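DNA ligase (Alteromonas mediterranea, PDB 6GDR) probably seals nicks in duplex DNA, joining strand ends through an adenylated intermediate, with a minimal two-domain scaffold that surrounds the DNA. Local coordinates at residues W42-L47 with T62-A68; M131-M135 with M148-L152; S86-S90 with R124-V128; Q80-T84 with T276-R282. One frame throughout, in Å; residues are numbered along the deposited sequence.

From the N terminus, contact 1 comes first: residues 42-47 and 62-68 close a short loop at the edge of the nucleotidyltransferase domain. Helix 81-89 follows and serves twice. Its start, 80-84, waits for residues 276-282 of the OB domain to close contact 4, the longest loop of the four, while its end, 86-90, meets 124-128 in contact 3. Strand 129-134 then leads into contact 2, where 131-135 packs on 148-152 of the next helix. Contacts 2 and 3 both nest inside the loop of contact 4, and contact 1 precedes it. Contacts 1 and 2 touch, through Pro66 on Leu152 and Ala68 on Met135; contact 4 joins the two domains beside the DNA.

Contact 1 of 4, residues W42-L47 with T62-A68; sequences WDGTEL and TANWPKA
The indole of Trp42 is filled on both faces: Trp65 CE3 stands over the centre of one, and the backbone N of Gly44 lies toward the rim of the other, 3.4 Å above the plane. The pair of tryptophans is an edge-to-face (T-shaped) stack, the edge of Trp65 directed at the face of Trp42, with six-membered rings 4.8 Å apart between centroids and planes at 75°. It joins the turn between strand 38-42 and outermost strand 47-48 to the loop entering strand 70-75, at one side of the five-stranded mixed sheet of the nucleotidyltransferase domain. At the edge of Trp42, near its plane, NE1 gives an almost straight hydrogen bond to Pro66 O (2.9 Å, 170° at the hydrogen). With CG anti to the backbone N (chi1 175°), the indole is carried across to this loop, where its CH2 packs on Thr62 CB at 3.7 Å. A leucine here would probably leave Pro66 O without its indole donor and open a gap under the edge of Trp65. That second ring is held from elsewhere too: its NE1 bonds to Thr160, and Leu47 CD2 meets its edge at CZ3. Farther out, Lys67 turns back on itself at chi2 and chi3, and its NZ reaches Gly44 O at 3.1 Å from above the carbonyl plane.

Contact 2 of 4, residues M131-M135 with M148-L152; sequences MAFDM and MLNNL. With AMP (adenosine monophosphate), chain G.
Apolar contacts do all the work between Met135 and the helix that faces it. Met135 CG lies 3.5 Å from Leu149 CD2, the two side chains sliding past each other in opposite directions. Farther along, the thioether of Met135 bends at chi3 (66°), which brings its CE to 4.2 Å from Leu152 CD1; these two side chains meet tip to tip, and the same CD1 stands 4.1 Å from Met135 SD. The other branch of Leu149, CD1, rests on the backbone at Asp134 N, while CD2 also touches Ala132 CB.

The polar contacts centre on Asp134. Its OD1 accepts a hydrogen bond from Met135 N (2.6 Å), bent at 135°, the donor lying above the carboxylate plane. The same oxygen forms a salt bridge to Arg145 NE, which reaches the helix, so one atom serves both backbone and helix. Phe133 and Asp134 both face Asp71 in a classic beta bulge.

Aromatic contact belongs to the far side of the strand. The ring of Phe133 lies under the adenine of AMP, with N3 of AMP 4.0 Å above its plane near the centre, and its CZ is 3.4 Å from AMP O2'.

Strand 129-134, helix 142-154 and strand 161-163 form a beta-alpha-beta unit; the axes of 131-134 and 148-152 run at 151°, roughly antiparallel, and Leu149 also rests on Val163 of the second strand.

Contact 3 of 4, residues S86-S90 with R124-V128; sequences SIVLS and RWAKV. Unlike the reference sequence in segment 124-128: Val128 (reference Ile). With nucleotides of chain A; nucleotides of chain B.
Ile87 reaches three residues of the 124-128 loop with different branches. Its CB carries CG2 anti to the backbone N, which lays that methyl over the indole face of Trp125: the CH-pi contact runs 3.5 Å to the centroid of the five-membered ring, 16° off the normal. CG1 takes the other direction and packs 3.8 Å from Arg124 CB, also lying over one face of the guanidinium. At the tip, CD1 closes to 3.3 Å from Arg124 O and brushes Val128 CG2. Val88 CA touches Trp125 CZ2 at 3.8 Å.

The indole is further enclosed by Phe61, edge-to-face, and by Ile55, Pro58 and Trp60. An alanine in place of Trp125 is likely to leave the CG2 methyl of Ile87 without its aromatic face and open a gap between helix 81-89 and helix 59-62.

The DNA side mixes serine hydroxyls with an apolar leucine. Ser86 OG gives a hydrogen bond to OP1 of DC16 of chain A at 2.5 Å, and Ser90 OG gives one to Ser86 O, in the carbonyl plane, at 2.7 Å. The guanidinium of Arg124 has the same phosphate oxygen near its plane at the edge, without a hydrogen bond. Leu89 CD1 lies against the sugar O4' of DC9 of chain B.

Helix 81-89 of the nucleotidyltransferase domain turns one side to protein and another to the duplex: apolar contacts, chiefly the Ile87 methyl on the Trp125 face, join the helix to the loop, while a serine hydroxyl, with an arginine probably adding favourable charge, meets the DNA backbone.

Contact 4 of 4, residues Q80-T84 with T276-R282; sequences QFERT and TKNGKPR. With nucleotides of chain A; nucleotides of chain B.
Lys277 lays its extended chain along Glu82, the two sliding past each other in opposite directions, with Lys277 CG 3.7 Å from Glu82 OE1 and Lys277 CE 3.9 Å from Glu82 CB. The contact is therefore one of methylenes against a carboxylate and its stem; the charged ends, Glu82 OE1 and Lys277 NZ, stay 5.0 Å apart, so any attraction between them is probably modest. What holds the carboxylate is the backbone: Lys277 N bonds to Glu82 OE2 at 3.1 Å, with 153° at the hydrogen, meeting the oxygen from above its plane. Glu82 gets there by bending at chi2 (99°).

Here the first turn of helix 81-89, in the nucleotidyltransferase domain, meets a type I turn (Thr276 to Gly279) of the OB domain. The two segments lie 192 residues apart in sequence; they meet beside the DNA, and both touch it.

Thr276 heads the turn. Its OG1 gives a hydrogen bond to OP1 of DG14 of chain A at 2.6 Å and takes one from Lys280 N, so the hydroxyl links turn and phosphate. Asn278 ND2 comes to 3.0 Å from the same phosphate oxygen, OP1 of DG14 of chain A.

Arg282 crosses from the OB side to set NH1 over one face of Phe81, although its CZ is 5.4 Å from the ring centroid and the cation-pi attraction can be weak at most. Its stronger partner is Asp36, through NH2. The Phe81 ring meanwhile brings CZ to 3.2 Å from O4' of DC10 of chain B.

Contact 1 of 4, residues W42-L47 with T62-A68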
# COMPACT_ATOMS: atom_id res chain seq x y z
N TRP D 42 9.83 -7.87 10.93
CA TRP D 42 10.63 -7.89 12.14
C TRP D 42 11.26 -9.26 12.30
O TRP D 42 10.55 -10.26 12.47
CB TRP D 42 9.77 -7.54 13.36
CG TRP D 42 10.50 -7.65 14.66
CD1 TRP D 42 10.12 -8.40 15.75
CD2 TRP D 42 11.72 -7.00 15.03
NE1 TRP D 42 11.04 -8.25 16.76
CE2 TRP D 42 12.03 -7.39 16.35
CE3 TRP D 42 12.58 -6.11 14.37
CZ2 TRP D 42 13.16 -6.94 17.02
CZ3 TRP D 42 13.70 -5.66 15.04
CH2 TRP D 42 13.98 -6.08 16.35
N ASP D 43 12.59 -9.32 12.23
CA ASP D 43 13.33 -10.57 12.32
C ASP D 43 13.52 -11.06 13.75
O ASP D 43 14.10 -12.13 13.95
CB ASP D 43 14.71 -10.39 11.66
CG ASP D 43 15.43 -11.70 11.45
OD1 ASP D 43 14.80 -12.76 11.57
OD2 ASP D 43 16.65 -11.66 11.16
N GLY D 44 13.04 -10.32 14.75
CA GLY D 44 13.35 -10.62 16.13
C GLY D 44 14.62 -9.90 16.54
O GLY D 44 14.80 -9.57 17.72
N THR D 45 15.49 -9.65 15.56
CA THR D 45 16.70 -8.86 15.76
C THR D 45 16.79 -7.64 14.86
O THR D 45 17.53 -6.72 15.18
CB THR D 45 17.95 -9.73 15.52
OG1 THR D 45 17.86 -10.93 16.29
CG2 THR D 45 19.22 -8.98 15.90
N GLU D 46 16.05 -7.61 13.75
CA GLU D 46 16.32 -6.65 12.70
C GLU D 46 15.06 -6.42 11.88
O GLU D 46 14.25 -7.33 11.69
CB GLU D 46 17.46 -7.16 11.80
CG GLU D 46 17.98 -6.17 10.79
CD GLU D 46 19.10 -6.76 9.96
OE1 GLU D 46 19.07 -7.98 9.70
OE2 GLU D 46 20.01 -6.00 9.56
N LEU D 47 14.90 -5.18 11.40
CA LEU D 47 13.82 -4.82 10.50
C LEU D 47 14.32 -4.84 9.06
O LEU D 47 15.47 -4.50 8.78
CB LEU D 47 13.27 -3.43 10.83
CG LEU D 47 12.42 -3.30 12.09
CD1 LEU D 47 12.25 -1.83 12.44
CD2 LEU D 47 11.06 -3.96 11.90
N THR D 62 13.35 -0.50 18.71
CA THR D 62 13.08 -1.93 18.75
C THR D 62 13.36 -2.54 20.12
O THR D 62 13.27 -3.76 20.27
CB THR D 62 13.91 -2.66 17.69
OG1 THR D 62 15.30 -2.59 18.03
CG2 THR D 62 13.69 -2.04 16.31
N ALA D 63 13.69 -1.72 21.11
CA ALA D 63 14.02 -2.24 22.43
C ALA D 63 12.85 -3.01 23.02
O ALA D 63 11.72 -2.52 23.04
CB ALA D 63 14.43 -1.10 23.36
N ASN D 64 13.12 -4.22 23.49
CA ASN D 64 12.16 -5.08 24.18
C ASN D 64 11.09 -5.63 23.25
O ASN D 64 10.08 -6.18 23.74
CB ASN D 64 11.49 -4.36 25.35
CG ASN D 64 12.50 -3.90 26.40
OD1 ASN D 64 12.60 -2.71 26.69
ND2 ASN D 64 13.24 -4.84 26.96
N TRP D 65 11.26 -5.52 21.93
CA TRP D 65 10.30 -6.13 21.02
C TRP D 65 10.34 -7.65 21.17
O TRP D 65 11.33 -8.21 21.64
CB TRP D 65 10.61 -5.73 19.58
CG TRP D 65 10.13 -4.37 19.19
CD1 TRP D 65 9.82 -3.34 20.03
CD2 TRP D 65 9.89 -3.89 17.87
NE1 TRP D 65 9.40 -2.25 19.31
CE2 TRP D 65 9.44 -2.56 17.98
CE3 TRP D 65 10.02 -4.45 16.59
CZ2 TRP D 65 9.12 -1.78 16.87
CZ3 TRP D 65 9.69 -3.68 15.49
CH2 TRP D 65 9.25 -2.36 15.63
N PRO D 66 9.27 -8.34 20.76
CA PRO D 66 9.27 -9.80 20.85
C PRO D 66 10.39 -10.42 20.04
O PRO D 66 11.01 -9.78 19.18
CB PRO D 66 7.89 -10.19 20.29
CG PRO D 66 7.06 -8.97 20.45
CD PRO D 66 7.99 -7.81 20.27
N LYS D 67 10.65 -11.70 20.32
CA LYS D 67 11.68 -12.46 19.61
C LYS D 67 11.03 -13.44 18.63
O LYS D 67 11.24 -14.65 18.67
CB LYS D 67 12.57 -13.20 20.60
CG LYS D 67 13.37 -12.28 21.53
CD LYS D 67 14.38 -11.42 20.79
CE LYS D 67 15.44 -12.27 20.09
NZ LYS D 67 16.54 -11.44 19.52
N ALA D 68 10.22 -12.88 17.73
CA ALA D 68 9.51 -13.65 16.73
C ALA D 68 9.51 -12.89 15.41
O ALA D 68 9.95 -11.74 15.34
CB ALA D 68 8.07 -13.96 17.17

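Contact 2 of 4, residues M131-M135 with M148-L152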
# COMPACT_ATOMS: atom_id res chain seq x y z
N MET D 131 3.03 -0.85 12.95
CA MET D 131 1.65 -1.33 12.96
C MET D 131 1.63 -2.76 12.42
O MET D 131 1.43 -2.99 11.23
CB MET D 131 0.76 -0.41 12.14
CG MET D 131 0.94 1.07 12.45
SD MET D 131 0.64 1.49 14.18
CE MET D 131 -1.09 1.05 14.35
N ALA D 132 1.84 -3.72 13.32
CA ALA D 132 1.87 -5.12 12.92
C ALA D 132 0.49 -5.57 12.45
O ALA D 132 -0.53 -5.19 13.03
CB ALA D 132 2.34 -6.00 14.08
N PHE D 133 0.46 -6.40 11.40
CA PHE D 133 -0.79 -6.89 10.84
C PHE D 133 -0.82 -8.39 10.58
O PHE D 133 -1.89 -8.91 10.24
CB PHE D 133 -1.13 -6.16 9.53
CG PHE D 133 -0.01 -6.16 8.52
CD1 PHE D 133 0.22 -7.26 7.72
CD2 PHE D 133 0.79 -5.04 8.36
CE1 PHE D 133 1.24 -7.25 6.79
CE2 PHE D 133 1.81 -5.03 7.43
CZ PHE D 133 2.04 -6.14 6.64
N ASP D 134 0.30 -9.10 10.71
CA ASP D 134 0.28 -10.54 10.49
C ASP D 134 1.61 -11.13 10.94
O ASP D 134 2.60 -10.42 11.14
CB ASP D 134 0.03 -10.88 9.02
CG ASP D 134 -0.45 -12.31 8.82
OD1 ASP D 134 -0.59 -13.04 9.82
OD2 ASP D 134 -0.69 -12.70 7.66
N MET D 135 1.61 -12.46 11.11
CA MET D 135 2.81 -13.22 11.40
C MET D 135 2.91 -14.33 10.35
O MET D 135 1.90 -15.00 10.08
CB MET D 135 2.78 -13.83 12.81
CG MET D 135 2.66 -12.80 13.92
SD MET D 135 2.54 -13.54 15.57
CE MET D 135 4.15 -14.30 15.73
N MET D 148 -2.36 -13.91 18.84
CA MET D 148 -0.97 -13.91 19.27
C MET D 148 -0.39 -12.50 19.23
O MET D 148 0.33 -12.09 20.15
CB MET D 148 -0.15 -14.85 18.40
CG MET D 148 -0.51 -16.32 18.56
SD MET D 148 0.11 -17.37 17.22
CE MET D 148 1.85 -16.96 17.23
N LEU D 149 -0.69 -11.75 18.17
CA LEU D 149 -0.20 -10.37 18.07
C LEU D 149 -0.64 -9.55 19.28
O LEU D 149 0.18 -8.86 19.90
CB LEU D 149 -0.70 -9.73 16.78
CG LEU D 149 -0.07 -10.19 15.46
CD1 LEU D 149 -0.78 -9.54 14.28
CD2 LEU D 149 1.42 -9.87 15.42
N ASN D 150 -1.92 -9.62 19.62
CA ASN D 150 -2.42 -8.88 20.78
C ASN D 150 -1.74 -9.34 22.06
O ASN D 150 -1.48 -8.53 22.96
CB ASN D 150 -3.93 -9.04 20.89
CG ASN D 150 -4.67 -8.47 19.69
OD1 ASN D 150 -4.21 -7.52 19.06
ND2 ASN D 150 -5.81 -9.06 19.36
N ASN D 151 -1.44 -10.64 22.17
CA ASN D 151 -0.71 -11.13 23.33
C ASN D 151 0.69 -10.54 23.40
O ASN D 151 1.17 -10.18 24.48
CB ASN D 151 -0.65 -12.66 23.31
CG ASN D 151 -1.98 -13.31 23.64
OD1 ASN D 151 -2.83 -12.70 24.29
ND2 ASN D 151 -2.15 -14.55 23.21
N LEU D 152 1.36 -10.44 22.25
CA LEU D 152 2.72 -9.91 22.24
C LEU D 152 2.75 -8.43 22.57
O LEU D 152 3.74 -7.94 23.14
CB LEU D 152 3.37 -10.17 20.88
CG LEU D 152 3.56 -11.64 20.51
CD1 LEU D 152 3.92 -11.79 19.04
CD2 LEU D 152 4.62 -12.29 21.38
P AMP G . -0.01 -3.01 -2.22
O1P AMP G . -0.21 -1.84 -1.29
O2P AMP G . -0.88 -3.12 -3.45
O5' AMP G . -0.17 -4.37 -1.37
C5' AMP G . -0.67 -4.30 -0.04
C4' AMP G . 0.42 -3.79 0.91
O4' AMP G . -0.14 -2.88 1.86
C3' AMP G . 1.14 -4.88 1.69
O3' AMP G . 2.49 -5.00 1.23
C2' AMP G . 1.08 -4.45 3.14
O2' AMP G . 2.38 -4.43 3.73
C1' AMP G . 0.50 -3.04 3.13
N9 AMP G . -0.48 -2.73 4.21
C8 AMP G . -0.63 -1.49 4.71
N7 AMP G . -1.58 -1.46 5.68
C5 AMP G . -2.06 -2.71 5.81
C6 AMP G . -3.07 -3.37 6.66
N6 AMP G . -3.78 -2.65 7.57
N1 AMP G . -3.27 -4.69 6.50
C2 AMP G . -2.57 -5.41 5.60
N3 AMP G . -1.64 -4.87 4.80
C4 AMP G . -1.33 -3.55 4.85

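Contact 3 of 4, residues S86-S90 with R124-V128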
# COMPACT_ATOMS: atom_id res chain seq x y z
N SER D 86 10.80 8.99 4.01
CA SER D 86 12.06 9.71 4.18
C SER D 86 12.78 9.26 5.44
O SER D 86 14.01 9.17 5.46
CB SER D 86 11.81 11.22 4.21
OG SER D 86 13.00 11.93 4.45
N ILE D 87 12.03 8.96 6.51
CA ILE D 87 12.65 8.56 7.76
C ILE D 87 13.15 7.12 7.67
O ILE D 87 14.27 6.80 8.08
CB ILE D 87 11.66 8.73 8.93
CG1 ILE D 87 11.19 10.20 9.03
CG2 ILE D 87 12.30 8.27 10.24
CD1 ILE D 87 10.17 10.45 10.13
N VAL D 88 12.31 6.22 7.14
CA VAL D 88 12.58 4.79 7.25
C VAL D 88 13.75 4.37 6.35
O VAL D 88 14.61 3.58 6.76
CB VAL D 88 11.31 3.99 6.92
CG1 VAL D 88 11.61 2.50 6.82
CG2 VAL D 88 10.24 4.24 7.99
N LEU D 89 13.79 4.88 5.12
CA LEU D 89 14.77 4.39 4.16
C LEU D 89 16.14 5.05 4.30
O LEU D 89 17.11 4.52 3.75
CB LEU D 89 14.26 4.59 2.74
CG LEU D 89 12.90 3.97 2.42
CD1 LEU D 89 12.49 4.31 0.99
CD2 LEU D 89 12.92 2.46 2.62
N SER D 90 16.24 6.16 5.02
CA SER D 90 17.50 6.87 5.14
C SER D 90 18.39 6.21 6.19
O SER D 90 17.91 5.74 7.22
CB SER D 90 17.26 8.33 5.50
OG SER D 90 16.48 8.98 4.51
N ARG D 124 14.07 11.33 14.22
CA ARG D 124 12.81 11.49 13.50
C ARG D 124 11.87 10.31 13.70
O ARG D 124 10.68 10.43 13.39
CB ARG D 124 13.09 11.70 12.01
CG ARG D 124 14.20 12.71 11.73
CD ARG D 124 14.16 13.23 10.30
NE ARG D 124 14.73 12.29 9.34
CZ ARG D 124 14.73 12.47 8.02
NH1 ARG D 124 15.27 11.57 7.22
NH2 ARG D 124 14.19 13.57 7.51
N TRP D 125 12.37 9.19 14.22
CA TRP D 125 11.54 8.02 14.48
C TRP D 125 10.64 8.19 15.70
O TRP D 125 9.93 7.23 16.05
CB TRP D 125 12.43 6.79 14.68
CG TRP D 125 13.20 6.40 13.46
CD1 TRP D 125 14.22 7.10 12.87
CD2 TRP D 125 13.04 5.21 12.69
NE1 TRP D 125 14.69 6.42 11.78
CE2 TRP D 125 13.99 5.25 11.64
CE3 TRP D 125 12.19 4.10 12.77
CZ2 TRP D 125 14.10 4.24 10.69
CZ3 TRP D 125 12.30 3.10 11.83
CH2 TRP D 125 13.25 3.18 10.80
N ALA D 126 10.64 9.36 16.34
CA ALA D 126 9.89 9.52 17.58
C ALA D 126 8.42 9.20 17.39
O ALA D 126 7.82 8.48 18.20
CB ALA D 126 10.07 10.95 18.11
N LYS D 127 7.82 9.71 16.31
CA LYS D 127 6.39 9.54 16.06
C LYS D 127 6.11 8.44 15.03
O LYS D 127 5.03 8.43 14.43
CB LYS D 127 5.78 10.86 15.61
CG LYS D 127 5.63 11.87 16.75
CD LYS D 127 4.42 11.56 17.62
CE LYS D 127 4.55 12.17 19.01
NZ LYS D 127 5.21 11.24 19.98
N VAL D 128 7.05 7.52 14.83
CA VAL D 128 6.86 6.37 13.96
C VAL D 128 6.44 5.19 14.82
O VAL D 128 6.88 5.04 15.96
CB VAL D 128 8.13 6.06 13.15
CG1 VAL D 128 7.95 4.79 12.32
CG2 VAL D 128 8.49 7.23 12.24
P DC A 16 15.06 11.94 1.49
OP1 DC A 16 15.06 12.06 2.97
OP2 DC A 16 15.34 13.13 0.66
O5' DC A 16 16.09 10.79 1.08
C5' DC A 16 15.76 9.43 1.36
C4' DC A 16 16.95 8.52 1.11
O4' DC A 16 17.00 8.17 -0.30
C3' DC A 16 18.30 9.14 1.43
O3' DC A 16 19.20 8.15 1.93
C2' DC A 16 18.73 9.72 0.09
C1' DC A 16 18.20 8.68 -0.88
N1 DC A 16 17.87 9.19 -2.26
C2 DC A 16 18.23 8.45 -3.39
O2 DC A 16 18.83 7.37 -3.24
N3 DC A 16 17.92 8.92 -4.62
C4 DC A 16 17.28 10.08 -4.74
N4 DC A 16 16.99 10.51 -5.98
C5 DC A 16 16.90 10.86 -3.61
C6 DC A 16 17.20 10.38 -2.40
P DT A 15 9.54 13.84 -1.63
OP1 DT A 15 9.02 14.37 -0.35
OP2 DT A 15 9.96 14.78 -2.70
O5' DT A 15 10.76 12.86 -1.33
C5' DT A 15 10.58 11.73 -0.49
C4' DT A 15 11.81 10.85 -0.48
O4' DT A 15 11.94 10.18 -1.75
C3' DT A 15 13.13 11.60 -0.27
O3' DT A 15 13.64 11.35 1.04
C2' DT A 15 14.06 11.06 -1.37
C1' DT A 15 13.29 9.89 -1.97
N1 DT A 15 13.52 9.70 -3.43
C2 DT A 15 14.12 8.54 -3.87
O2 DT A 15 14.49 7.65 -3.13
N3 DT A 15 14.28 8.46 -5.23
C4 DT A 15 13.91 9.40 -6.17
O4 DT A 15 14.10 9.23 -7.37
C5 DT A 15 13.28 10.59 -5.65
C7 DT A 15 12.84 11.68 -6.57
C6 DT A 15 13.12 10.68 -4.32
P DC B 9 12.14 -2.15 -1.72
OP1 DC B 9 12.10 -3.18 -0.62
OP2 DC B 9 11.44 -2.64 -2.96
O5' DC B 9 11.53 -0.78 -1.24
C5' DC B 9 10.71 -0.76 -0.10
C4' DC B 9 10.18 0.66 0.11
O4' DC B 9 10.83 1.51 -0.61
C3' DC B 9 8.71 0.74 -0.41
O3' DC B 9 7.88 0.40 0.58
C2' DC B 9 8.55 2.21 -0.81
C1' DC B 9 9.74 2.54 -1.27
N1 DC B 9 9.78 2.44 -2.66
C2 DC B 9 9.36 3.56 -3.48
O2 DC B 9 8.97 4.59 -2.95
N3 DC B 9 9.40 3.45 -4.94
C4 DC B 9 9.84 2.27 -5.57
N4 DC B 9 9.87 2.19 -6.98
C5 DC B 9 10.27 1.12 -4.74
C6 DC B 9 10.23 1.23 -3.29

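Contact 4 of 4, residues Q80-T84 with T276-R282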
# COMPACT_ATOMS: atom_id res chain seq x y z
N GLN D 80 0.83 10.76 5.37
CA GLN D 80 2.21 11.04 5.78
C GLN D 80 3.19 10.06 5.14
O GLN D 80 4.20 9.71 5.75
CB GLN D 80 2.33 11.01 7.30
CG GLN D 80 1.35 11.91 8.03
CD GLN D 80 1.53 13.37 7.68
OE1 GLN D 80 2.65 13.88 7.66
NE2 GLN D 80 0.42 14.06 7.42
N PHE D 81 2.91 9.61 3.92
CA PHE D 81 3.75 8.58 3.30
C PHE D 81 5.11 9.14 2.92
O PHE D 81 6.15 8.60 3.33
CB PHE D 81 3.05 7.99 2.08
CG PHE D 81 3.97 7.14 1.24
CD1 PHE D 81 4.46 7.62 0.04
CD2 PHE D 81 4.36 5.89 1.67
CE1 PHE D 81 5.31 6.85 -0.73
CE2 PHE D 81 5.21 5.11 0.91
CZ PHE D 81 5.68 5.59 -0.29
N GLU D 82 5.13 10.19 2.10
CA GLU D 82 6.41 10.75 1.64
C GLU D 82 7.34 11.01 2.81
O GLU D 82 8.52 10.63 2.78
CB GLU D 82 6.17 12.03 0.84
CG GLU D 82 5.50 11.82 -0.51
CD GLU D 82 4.01 12.09 -0.48
OE1 GLU D 82 3.39 11.94 0.59
OE2 GLU D 82 3.45 12.47 -1.54
N ARG D 83 6.83 11.66 3.85
CA ARG D 83 7.64 11.92 5.03
C ARG D 83 8.06 10.63 5.72
O ARG D 83 9.21 10.48 6.15
CB ARG D 83 6.88 12.83 6.00
CG ARG D 83 7.52 13.00 7.36
CD ARG D 83 7.01 14.25 8.05
NE ARG D 83 6.87 14.06 9.49
CZ ARG D 83 5.74 13.70 10.11
NH1 ARG D 83 4.63 13.48 9.42
NH2 ARG D 83 5.73 13.56 11.43
N THR D 84 7.13 9.67 5.83
CA THR D 84 7.46 8.39 6.44
C THR D 84 8.56 7.67 5.67
O THR D 84 9.51 7.15 6.26
CB THR D 84 6.21 7.51 6.53
OG1 THR D 84 5.21 8.16 7.32
CG2 THR D 84 6.54 6.15 7.15
N THR D 276 -0.33 13.38 -4.65
CA THR D 276 0.86 13.44 -3.80
C THR D 276 0.85 14.75 -3.01
O THR D 276 -0.12 15.51 -3.03
CB THR D 276 2.12 13.31 -4.65
OG1 THR D 276 2.26 14.47 -5.49
CG2 THR D 276 2.06 12.06 -5.52
N LYS D 277 1.95 15.02 -2.30
CA LYS D 277 2.10 16.32 -1.64
C LYS D 277 2.03 17.45 -2.65
O LYS D 277 1.47 18.52 -2.37
CB LYS D 277 3.42 16.37 -0.88
CG LYS D 277 3.41 15.67 0.46
CD LYS D 277 4.79 15.72 1.11
CE LYS D 277 4.76 15.23 2.55
NZ LYS D 277 6.11 15.29 3.17
N ASN D 278 2.59 17.24 -3.84
CA ASN D 278 2.62 18.25 -4.89
C ASN D 278 1.40 18.18 -5.81
O ASN D 278 1.44 18.71 -6.92
CB ASN D 278 3.91 18.10 -5.72
CG ASN D 278 5.15 18.05 -4.85
OD1 ASN D 278 5.22 18.71 -3.81
ND2 ASN D 278 6.13 17.26 -5.27
N GLY D 279 0.33 17.53 -5.36
CA GLY D 279 -0.91 17.49 -6.12
C GLY D 279 -0.86 16.68 -7.40
O GLY D 279 -1.77 16.80 -8.22
N LYS D 280 0.17 15.85 -7.59
CA LYS D 280 0.26 15.07 -8.81
C LYS D 280 -0.47 13.74 -8.65
O LYS D 280 -0.41 13.13 -7.58
CB LYS D 280 1.72 14.81 -9.18
CG LYS D 280 2.59 16.06 -9.15
CD LYS D 280 3.20 16.36 -10.51
CE LYS D 280 3.95 17.69 -10.48
NZ LYS D 280 4.48 18.07 -11.82
N PRO D 281 -1.17 13.24 -9.67
CA PRO D 281 -1.89 11.97 -9.51
C PRO D 281 -0.94 10.83 -9.22
O PRO D 281 0.15 10.74 -9.79
CB PRO D 281 -2.60 11.79 -10.87
CG PRO D 281 -2.55 13.12 -11.53
CD PRO D 281 -1.32 13.79 -11.03
N ARG D 282 -1.36 9.94 -8.32
CA ARG D 282 -0.56 8.80 -7.91
C ARG D 282 -1.09 7.51 -8.52
O ARG D 282 -2.31 7.32 -8.64
CB ARG D 282 -0.52 8.67 -6.38
CG ARG D 282 0.19 7.42 -5.92
CD ARG D 282 0.80 7.54 -4.53
NE ARG D 282 -0.16 7.25 -3.48
CZ ARG D 282 0.17 6.87 -2.25
NH1 ARG D 282 1.44 6.72 -1.91
NH2 ARG D 282 -0.78 6.62 -1.35
P DG A 14 5.70 13.95 -6.93
OP1 DG A 14 4.75 14.76 -6.14
OP2 DG A 14 6.58 14.61 -7.93
O5' DG A 14 6.64 13.14 -5.93
C5' DG A 14 6.07 12.45 -4.83
C4' DG A 14 7.13 11.77 -3.99
O4' DG A 14 7.66 10.63 -4.71
C3' DG A 14 8.34 12.65 -3.65
O3' DG A 14 8.42 12.86 -2.24
C2' DG A 14 9.56 11.87 -4.18
C1' DG A 14 9.01 10.47 -4.40
N9 DG A 14 9.66 9.74 -5.49
C8 DG A 14 9.69 10.09 -6.82
N7 DG A 14 10.34 9.25 -7.57
C5 DG A 14 10.76 8.27 -6.68
C6 DG A 14 11.51 7.09 -6.91
O6 DG A 14 11.96 6.67 -7.98
N1 DG A 14 11.73 6.37 -5.74
C2 DG A 14 11.28 6.75 -4.50
N2 DG A 14 11.58 5.93 -3.48
N3 DG A 14 10.57 7.85 -4.26
C4 DG A 14 10.35 8.56 -5.40
P DC B 10 6.69 -0.64 0.31
OP1 DC B 10 6.15 -1.03 1.64
OP2 DC B 10 7.19 -1.69 -0.61
O5' DC B 10 5.59 0.23 -0.46
C5' DC B 10 5.01 1.35 0.20
C4' DC B 10 4.33 2.28 -0.78
O4' DC B 10 5.30 2.79 -1.73
C3' DC B 10 3.26 1.65 -1.64
O3' DC B 10 2.02 1.55 -0.93
C2' DC B 10 3.18 2.62 -2.81
C1' DC B 10 4.63 3.11 -2.95
N1 DC B 10 5.36 2.48 -4.08
C2 DC B 10 5.35 3.09 -5.34
O2 DC B 10 4.74 4.16 -5.49
N3 DC B 10 6.01 2.50 -6.37
C4 DC B 10 6.65 1.35 -6.17
N4 DC B 10 7.29 0.80 -7.21
C5 DC B 10 6.67 0.71 -4.90
C6 DC B 10 6.02 1.30 -3.89